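Local coordinates for Blr6230 protein (Bradyrhizobium diazoefficiens USDA 110, PDB 5NGG) that probably hydrolyses beta-lactam antibiotics as a subclass B3 metallo-beta-lactamase, using zinc ions bound in its active site, at residues Gly54-Tyr58 with Met69-Met73; Lys61-Ile67 with Leu164-Leu169; Tyr223-Phe227 with Leu276-Asp281. One frame throughout, in Å; residues are numbered along the deposited sequence. Where two conformers were deposited one is given.

Contact 1. Residues Gly54-Tyr58 with Met69-Met73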
loop_
_atom_site.group_PDB
_atom_site.type_symbol
_atom_site.label_atom_id
_atom_site.label_comp_id
_atom_site.label_asym_id
_atom_site.label_seq_id
_atom_site.Cartn_x
_atom_site.Cartn_y
_atom_site.Cartn_z
ATOM N N GLY A 54 -6.680 -0.942 10.564
ATOM C CA GLY A 54 -6.781 0.183 9.650
ATOM C C GLY A 54 -5.673 0.331 8.644
ATOM O O GLY A 54 -5.817 1.182 7.769
ATOM N N ILE A 55 -4.593 -0.467 8.743
ATOM C CA ILE A 55 -3.464 -0.405 7.807
ATOM C C ILE A 55 -3.152 -1.848 7.402
ATOM O O ILE A 55 -2.928 -2.705 8.259
ATOM C CB ILE A 55 -2.213 0.248 8.428
ATOM C CG1 ILE A 55 -2.474 1.729 8.731
ATOM C CG2 ILE A 55 -1.020 0.087 7.476
ATOM C CD1 ILE A 55 -1.433 2.373 9.601
ATOM N N ALA A 56 -3.146 -2.110 6.104
ATOM C CA ALA A 56 -2.918 -3.466 5.577
ATOM C C ALA A 56 -1.433 -3.693 5.336
ATOM O O ALA A 56 -0.765 -2.882 4.686
ATOM C CB ALA A 56 -3.691 -3.625 4.278
ATOM N N VAL A 57 -0.948 -4.830 5.823
ATOM C CA VAL A 57 0.441 -5.287 5.658
ATOM C C VAL A 57 0.323 -6.749 5.273
ATOM O O VAL A 57 -0.560 -7.438 5.804
ATOM C CB VAL A 57 1.253 -5.115 6.974
ATOM C CG1 VAL A 57 2.686 -5.626 6.782
ATOM C CG2 VAL A 57 1.241 -3.654 7.414
ATOM N N TYR A 58 1.212 -7.228 4.403
ATOM C CA TYR A 58 1.125 -8.605 3.942
ATOM C C TYR A 58 2.491 -9.274 3.979
ATOM O O TYR A 58 3.522 -8.651 3.779
ATOM C CB TYR A 58 0.584 -8.697 2.513
ATOM C CG TYR A 58 -0.646 -7.875 2.260
ATOM C CD1 TYR A 58 -0.545 -6.525 1.949
ATOM C CD2 TYR A 58 -1.923 -8.429 2.318
ATOM C CE1 TYR A 58 -1.670 -5.742 1.728
ATOM C CE2 TYR A 58 -3.053 -7.661 2.070
ATOM C CZ TYR A 58 -2.916 -6.320 1.779
ATOM O OH TYR A 58 -4.051 -5.567 1.545
ATOM N N MET A 69 5.211 -6.917 2.294
ATOM C CA MET A 69 4.549 -5.827 1.550
ATOM C C MET A 69 4.099 -4.786 2.559
ATOM O O MET A 69 3.122 -4.996 3.279
ATOM C CB MET A 69 3.359 -6.360 0.760
ATOM C CG MET A 69 2.645 -5.295 -0.064
ATOM S SD MET A 69 3.580 -4.587 -1.439
ATOM C CE MET A 69 3.676 -6.001 -2.525
ATOM N N ASP A 70 4.855 -3.685 2.610
ATOM C CA ASP A 70 4.619 -2.520 3.470
ATOM C C ASP A 70 4.861 -2.828 4.953
ATOM O O ASP A 70 5.169 -3.948 5.356
ATOM C CB ASP A 70 3.237 -1.880 3.203
ATOM C CG ASP A 70 3.159 -1.195 1.857
ATOM O OD1 ASP A 70 4.162 -0.603 1.385
ATOM O OD2 ASP A 70 2.038 -1.216 1.280
ATOM N N THR A 71 4.797 -1.747 5.738
ATOM C CA THR A 71 4.711 -1.844 7.197
ATOM C C THR A 71 3.570 -0.902 7.651
ATOM O O THR A 71 2.656 -0.638 6.872
ATOM C CB THR A 71 6.067 -1.531 7.869
ATOM O OG1 THR A 71 6.523 -0.224 7.479
ATOM C CG2 THR A 71 7.098 -2.593 7.541
ATOM N N ALA A 72 3.571 -0.453 8.905
ATOM C CA ALA A 72 2.488 0.384 9.413
ATOM C C ALA A 72 3.088 1.639 10.040
ATOM O O ALA A 72 4.203 2.032 9.681
ATOM C CB ALA A 72 1.587 -0.423 10.354
ATOM N N MET A 73 2.391 2.271 10.980
ATOM C CA MET A 73 2.922 3.462 11.619
ATOM C C MET A 73 4.228 3.142 12.332
ATOM O O MET A 73 4.432 1.996 12.744
ATOM C CB MET A 73 1.928 4.046 12.619
ATOM C CG MET A 73 0.680 4.659 11.999
ATOM S SD MET A 73 0.995 6.210 11.134
ATOM C CE MET A 73 1.174 7.333 12.515
HETATM O O HOH W 1 0.785 -0.599 4.849
HETATM O O HOH W 2 0.026 -2.897 1.774
#
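Val57 lies over the backbone of residues 69-73, its two methyl groups divided between successive carbonyls. Val57 CG1, anti to the backbone N (chi1 179°), comes within 3.3 Å of Asp70 O, a buried oxygen that has no hydrogen-bond partner in the model, while CG2 rests against Thr71 O. Nearer the active site Ile55 makes apolar contacts: Ile55 CG2 meets Ala72 CB at 3.9 Å, and its CD1 reaches Met73 CG, the two side chains crossing at about a right angle. At the other end Tyr58 and Met69 form an antiparallel hydrogen-bonded pair. Met69 N donates to Tyr58 O at 2.8 Å, and Tyr58 N returns a bond to Met69 O. Their side chains share one face of the sheet, with Tyr58 CD1 4.0 Å from Met69 CG.

Beyond this pair the backbones part, and water takes over. Ala56 O accepts from two waters: one also donates to Thr71 O, at 2.8 Å, and the other to Asp70 OD2, at 2.7 Å from that oxygen. The second water lies at the edge of the Tyr58 ring, in its plane.

The phenol hydroxyl bonds to Gly240 O and Tyr246 OH, and Asp70 OD2 to Thr100 OG1. The segments flanking strands 58-62 and 65-69 lead to the zinc site, where Ile55 packs on zinc ligand His242 and Met73 on Leu104 and Asp105 of helix 104-107.

Contact 2. Residues Lys61-Ile67 with Leu164-Leu169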
loop_
_atom_site.group_PDB
_atom_site.type_symbol
_atom_site.label_atom_id
_atom_site.label_comp_id
_atom_site.label_asym_id
_atom_site.label_seq_id
_atom_site.Cartn_x
_atom_site.Cartn_y
_atom_site.Cartn_z
ATOM N N LYS A 61 4.662 -15.704 1.078
ATOM C CA LYS A 61 5.542 -16.827 1.351
ATOM C C LYS A 61 6.088 -17.394 0.049
ATOM O O LYS A 61 5.317 -17.817 -0.806
ATOM C CB LYS A 61 4.776 -17.889 2.125
ATOM C CG LYS A 61 5.632 -19.056 2.579
ATOM C CD LYS A 61 4.810 -20.100 3.317
ATOM C CE LYS A 61 5.667 -21.191 3.930
ATOM N NZ LYS A 61 4.862 -22.158 4.731
ATOM N N THR A 62 7.412 -17.412 -0.081
ATOM C CA THR A 62 8.065 -17.971 -1.252
ATOM C C THR A 62 8.933 -19.159 -0.839
ATOM O O THR A 62 9.247 -19.377 0.334
ATOM C CB THR A 62 8.946 -16.939 -2.014
ATOM O OG1 THR A 62 10.266 -16.922 -1.457
ATOM C CG2 THR A 62 8.307 -15.540 -2.012
ATOM N N SER A 63 9.392 -19.880 -1.848
ATOM C CA SER A 63 10.300 -20.989 -1.648
ATOM C C SER A 63 11.678 -20.554 -1.118
ATOM O O SER A 63 12.451 -21.415 -0.726
ATOM C CB SER A 63 10.487 -21.733 -2.971
ATOM O OG SER A 63 10.988 -20.836 -3.942
ATOM N N GLN A 64 12.027 -19.268 -1.180
ATOM C CA GLN A 64 13.345 -18.783 -0.733
ATOM C C GLN A 64 13.240 -17.717 0.337
ATOM O O GLN A 64 14.176 -16.925 0.530
ATOM C CB GLN A 64 14.149 -18.274 -1.933
ATOM C CG GLN A 64 14.528 -19.397 -2.891
ATOM C CD GLN A 64 15.565 -20.351 -2.316
ATOM O OE1 GLN A 64 16.390 -19.969 -1.481
ATOM N NE2 GLN A 64 15.522 -21.600 -2.759
ATOM N N GLY A 65 12.112 -17.687 1.035
ATOM C CA GLY A 65 11.927 -16.737 2.111
ATOM C C GLY A 65 10.666 -15.930 1.943
ATOM O O GLY A 65 9.824 -16.236 1.124
ATOM N N LEU A 66 10.557 -14.887 2.744
ATOM C CA LEU A 66 9.368 -14.055 2.804
ATOM C C LEU A 66 9.591 -12.727 2.116
ATOM O O LEU A 66 10.673 -12.135 2.209
ATOM C CB LEU A 66 8.935 -13.788 4.257
ATOM C CG LEU A 66 8.820 -15.063 5.076
ATOM C CD1 LEU A 66 8.457 -14.706 6.513
ATOM C CD2 LEU A 66 7.849 -16.059 4.449
ATOM N N ILE A 67 8.532 -12.263 1.444
ATOM C CA ILE A 67 8.446 -10.886 0.974
ATOM C C ILE A 67 7.484 -10.161 1.915
ATOM O O ILE A 67 6.370 -10.647 2.145
ATOM C CB ILE A 67 7.920 -10.789 -0.476
ATOM C CG1 ILE A 67 8.812 -11.601 -1.422
ATOM C CG2 ILE A 67 7.784 -9.315 -0.897
ATOM C CD1 ILE A 67 8.253 -11.706 -2.828
ATOM N N LEU A 164 11.558 -13.453 -5.841
ATOM C CA LEU A 164 12.202 -14.188 -4.742
ATOM C C LEU A 164 11.776 -15.643 -4.855
ATOM O O LEU A 164 10.578 -15.952 -4.783
ATOM C CB LEU A 164 11.810 -13.632 -3.366
ATOM C CG LEU A 164 12.449 -14.331 -2.142
ATOM C CD1 LEU A 164 13.968 -14.165 -2.090
ATOM C CD2 LEU A 164 11.832 -13.850 -0.840
ATOM N N GLY A 165 12.745 -16.525 -5.098
ATOM C CA GLY A 165 12.435 -17.923 -5.247
ATOM C C GLY A 165 11.440 -18.179 -6.363
ATOM O O GLY A 165 11.660 -17.794 -7.509
ATOM N N ASP A 166 10.330 -18.816 -6.002
ATOM C CA ASP A 166 9.254 -19.187 -6.925
ATOM C C ASP A 166 8.206 -18.105 -7.216
ATOM O O ASP A 166 7.220 -18.378 -7.906
ATOM C CB ASP A 166 8.529 -20.444 -6.406
ATOM C CG ASP A 166 7.904 -20.258 -5.023
ATOM O OD1 ASP A 166 7.963 -19.146 -4.431
ATOM O OD2 ASP A 166 7.390 -21.262 -4.496
ATOM N N THR A 167 8.410 -16.889 -6.709
ATOM C CA THR A 167 7.383 -15.853 -6.733
ATOM C C THR A 167 7.892 -14.583 -7.405
ATOM O O THR A 167 8.942 -14.080 -7.059
ATOM C CB THR A 167 6.925 -15.568 -5.294
ATOM O OG1 THR A 167 6.348 -16.759 -4.746
ATOM C CG2 THR A 167 5.895 -14.477 -5.231
ATOM N N THR A 168 7.135 -14.094 -8.375
ATOM C CA THR A 168 7.469 -12.862 -9.094
ATOM C C THR A 168 6.319 -11.852 -9.019
ATOM O O THR A 168 5.140 -12.188 -9.254
ATOM C CB THR A 168 7.772 -13.184 -10.562
ATOM O OG1 THR A 168 8.911 -14.040 -10.616
ATOM C CG2 THR A 168 8.073 -11.923 -11.378
ATOM N N LEU A 169 6.673 -10.593 -8.745
ATOM C CA LEU A 169 5.721 -9.490 -8.794
ATOM C C LEU A 169 6.150 -8.523 -9.886
ATOM O O LEU A 169 7.362 -8.342 -10.134
ATOM C CB LEU A 169 5.620 -8.748 -7.460
ATOM C CG LEU A 169 5.117 -9.597 -6.283
ATOM C CD1 LEU A 169 6.270 -10.157 -5.443
ATOM C CD2 LEU A 169 4.166 -8.815 -5.414
HETATM O O HOH W 3 5.400 -20.614 -2.300
#
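Thr62 and Leu164 meet where two beta hairpins, one from each sheet of the metallo-beta-lactamase alpha-beta/beta-alpha sandwich, pack their turns together. The hairpin of strands 58-62 and 65-69 reverses through a type I turn from Thr62 to Gly65, and that of strands 161-164 and 167-173 through a type II' turn from Leu164 to Thr167.

Apolar side chains pack between the two hairpins. Leu164 extends CG anti to its backbone N (chi1 -179°), across Thr62 at about a right angle, and Leu164 CD2 lies 3.8 Å from Ile67 CG1. Ile67 also slides past Leu169, with Ile67 CD1 3.6 Å from Leu169 CD1. Thr62 CG2 presses on Thr167 CB. Lys95 and Leu96 of strand 94-98 adjoin Leu164, and Trp184 and Met186 of strand 182-190 adjoin Leu169.

At the turns Gly165, with positive phi, lies so close to Ser63 OG and Gln64 N that a CB would collide with them; Gly165 CA is 3.5 Å from Gln64 CG.

Hydrogen bonds brace each turn and tie the two together. Thr62 OG1 accepts from Gln64 N, an ST turn, and donates to Gly65 O at 2.7 Å, so that Gly65 O accepts from both Thr62 N and Thr62 OG1. Between the turns, Ser63 N donates to Asp166 OD1 at 3.0 Å (163° at the hydrogen), and Asp166 N makes a weak bond to Ser63 OG. A water links Lys61 O to Asp166 OD2. Asp166 OD1 is gripped twice, from opposite faces of the carboxylate plane: Ser63 N approaches from one, 54° out of that plane, and Thr167 OG1 from the other at 2.9 Å.

Contact 3. Residues Tyr223-Phe227 with Leu276-Asp281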
loop_
_atom_site.group_PDB
_atom_site.type_symbol
_atom_site.label_atom_id
_atom_site.label_comp_id
_atom_site.label_asym_id
_atom_site.label_seq_id
_atom_site.Cartn_x
_atom_site.Cartn_y
_atom_site.Cartn_z
ATOM N N TYR A 223 -2.954 11.430 -10.999
ATOM C CA TYR A 223 -4.181 10.806 -10.477
ATOM C C TYR A 223 -5.104 10.339 -11.583
ATOM O O TYR A 223 -5.623 9.247 -11.593
ATOM C CB TYR A 223 -4.946 11.765 -9.588
ATOM C CG TYR A 223 -4.572 11.773 -8.108
ATOM C CD1 TYR A 223 -5.034 10.784 -7.230
ATOM C CD2 TYR A 223 -3.833 12.815 -7.560
ATOM C CE1 TYR A 223 -4.746 10.835 -5.878
ATOM C CE2 TYR A 223 -3.550 12.879 -6.203
ATOM C CZ TYR A 223 -4.000 11.886 -5.375
ATOM O OH TYR A 223 -3.737 12.018 -4.026
ATOM N N ARG A 224 -5.357 11.212 -12.554
ATOM C CA ARG A 224 -6.311 10.858 -13.631
ATOM C C ARG A 224 -5.753 9.767 -14.566
ATOM O O ARG A 224 -6.505 8.907 -15.026
ATOM C CB ARG A 224 -6.805 12.104 -14.381
ATOM C CG ARG A 224 -7.763 12.980 -13.568
ATOM C CD ARG A 224 -7.892 14.350 -14.203
ATOM N NE ARG A 224 -8.921 15.218 -13.652
ATOM C CZ ARG A 224 -10.042 14.841 -13.036
ATOM N NH1 ARG A 224 -10.338 13.567 -12.853
ATOM N NH2 ARG A 224 -10.884 15.771 -12.603
ATOM N N ALA A 225 -4.442 9.750 -14.791
ATOM C CA ALA A 225 -3.823 8.623 -15.523
ATOM C C ALA A 225 -4.006 7.316 -14.732
ATOM O O ALA A 225 -4.356 6.273 -15.288
ATOM C CB ALA A 225 -2.344 8.881 -15.781
ATOM N N THR A 226 -3.844 7.396 -13.414
ATOM C CA THR A 226 -3.990 6.217 -12.563
ATOM C C THR A 226 -5.414 5.662 -12.490
ATOM O O THR A 226 -5.608 4.440 -12.558
ATOM C CB THR A 226 -3.404 6.540 -11.183
ATOM O OG1 THR A 226 -1.985 6.596 -11.338
ATOM C CG2 THR A 226 -3.789 5.497 -10.136
ATOM N N PHE A 227 -6.422 6.540 -12.391
ATOM C CA PHE A 227 -7.798 6.027 -12.359
ATOM C C PHE A 227 -8.131 5.268 -13.643
ATOM O O PHE A 227 -8.733 4.201 -13.638
ATOM C CB PHE A 227 -8.831 7.140 -12.171
ATOM C CG PHE A 227 -8.607 8.010 -10.962
ATOM C CD1 PHE A 227 -8.187 7.491 -9.745
ATOM C CD2 PHE A 227 -8.852 9.375 -11.045
ATOM C CE1 PHE A 227 -8.002 8.336 -8.652
ATOM C CE2 PHE A 227 -8.673 10.217 -9.963
ATOM C CZ PHE A 227 -8.255 9.694 -8.762
ATOM N N LEU A 276 -13.125 6.444 -6.523
ATOM C CA LEU A 276 -11.995 7.352 -6.342
ATOM C C LEU A 276 -12.002 8.550 -7.272
ATOM O O LEU A 276 -11.686 9.674 -6.853
ATOM C CB LEU A 276 -10.667 6.612 -6.542
ATOM C CG LEU A 276 -10.254 5.607 -5.490
ATOM C CD1 LEU A 276 -8.984 4.924 -5.953
ATOM C CD2 LEU A 276 -10.046 6.267 -4.132
ATOM N N SER A 277 -12.341 8.326 -8.534
ATOM C CA SER A 277 -12.372 9.406 -9.516
ATOM C C SER A 277 -13.455 10.437 -9.165
ATOM O O SER A 277 -13.269 11.667 -9.291
ATOM C CB SER A 277 -12.606 8.813 -10.905
ATOM O OG SER A 277 -12.528 9.811 -11.898
ATOM N N GLU A 278 -14.593 9.939 -8.698
ATOM C CA GLU A 278 -15.677 10.817 -8.304
ATOM C C GLU A 278 -15.290 11.650 -7.076
ATOM O O GLU A 278 -15.527 12.851 -7.027
ATOM C CB GLU A 278 -16.943 10.000 -8.083
ATOM C CG GLU A 278 -17.489 9.451 -9.407
ATOM C CD GLU A 278 -18.542 8.365 -9.274
ATOM O OE1 GLU A 278 -18.808 7.878 -8.155
ATOM O OE2 GLU A 278 -19.099 7.978 -10.321
ATOM N N ASP A 279 -14.630 11.027 -6.105
ATOM C CA ASP A 279 -14.172 11.788 -4.955
ATOM C C ASP A 279 -13.068 12.777 -5.358
ATOM O O ASP A 279 -13.014 13.889 -4.816
ATOM C CB ASP A 279 -13.687 10.904 -3.806
ATOM C CG ASP A 279 -13.493 11.710 -2.526
ATOM O OD1 ASP A 279 -14.479 12.308 -2.021
ATOM O OD2 ASP A 279 -12.349 11.802 -2.039
ATOM N N PHE A 280 -12.192 12.377 -6.284
ATOM C CA PHE A 280 -11.146 13.265 -6.769
ATOM C C PHE A 280 -11.750 14.557 -7.338
ATOM O O PHE A 280 -11.323 15.672 -7.009
ATOM C CB PHE A 280 -10.293 12.584 -7.837
ATOM C CG PHE A 280 -9.169 13.433 -8.322
ATOM C CD1 PHE A 280 -7.952 13.460 -7.634
ATOM C CD2 PHE A 280 -9.333 14.258 -9.437
ATOM C CE1 PHE A 280 -6.939 14.301 -8.052
ATOM C CE2 PHE A 280 -8.314 15.082 -9.848
ATOM C CZ PHE A 280 -7.113 15.101 -9.170
ATOM N N ASP A 281 -12.758 14.424 -8.185
ATOM C CA ASP A 281 -13.415 15.587 -8.737
ATOM C C ASP A 281 -13.982 16.503 -7.635
ATOM O O ASP A 281 -13.885 17.737 -7.725
ATOM C CB ASP A 281 -14.558 15.174 -9.659
ATOM C CG ASP A 281 -14.091 14.545 -10.960
ATOM O OD1 ASP A 281 -12.898 14.629 -11.294
ATOM O OD2 ASP A 281 -14.932 13.935 -11.653
#
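Two first torsions set the aromatic contact: Phe280 has CG anti to its backbone N (chi1 -177°), which sends its ring across to helix 219-232, and Phe227 has CG beside its own N (chi1 -55°), which lays its ring against the backbone of helix 268-291. The helix segments run nearly antiparallel, their axes 10.5 Å apart at closest approach, a spacing bridged by these rings.

Phe227 turns an edge toward the face of Phe280 in an offset edge-to-face pair, with Phe227 CE2 3.6 Å from Phe280 CG. One face of the Phe227 ring receives Ser277 CA in a CH-pi contact, 4.0 Å from the ring centroid, and Phe227 CE1 touches Leu276 CB. Farther out on the Phe280 ring, Phe280 CE1 lies over a face of the Tyr223 ring, 3.5 Å from Tyr223 CG; the two planes are inclined by 40°, so the pair is oblique. Val205 and Leu210 also pack on Phe280.

In the conformer described, one of two modelled for Arg224, the side chain runs extended from CG to NE, and its guanidinium reaches past the Phe280 ring to Asp281. Phe280 CE2 then lies over the centre of one guanidinium face, 3.6 Å above its plane. Arg224 NH2 donates to Asp281 OD1 at 2.7 Å, in the guanidinium plane and nearly along the C-O axis of the carboxylate, while NH1 adds a weak bond to the same oxygen.

Tyr223 OH bonds to Thr204 O and Asn208 ND2, and its side chain lies about 4 Å from that of zinc ligand His177. At the partly exposed margin the ion pair, in this conformer, probably helps fix the Arg224 guanidinium beside Phe280, while the buried rings join helix 268-291 to helix 219-232.

How the contacts relate
Contact 1 is wholly buried near the centre of the chain, whereas contacts 2 and 3 are partly buried and lie on opposite sides of that centre, about 33 Å apart between their centres. Contacts 1 and 2 share strands 58-62 and 65-69: contact 1 takes the end facing the zinc site, contact 2 the hairpin turn. They touch through packing of Met69 CE on Leu169 CD2, at 4.1 Å. Contact 3 uses two helices and touches neither. Backbone pairing and waters serve the interior at contact 1; turn hydrogen bonds around a shared carboxylate oxygen mark contact 2; rings and, in one arginine conformer, an ion pair join the helices of contact 3.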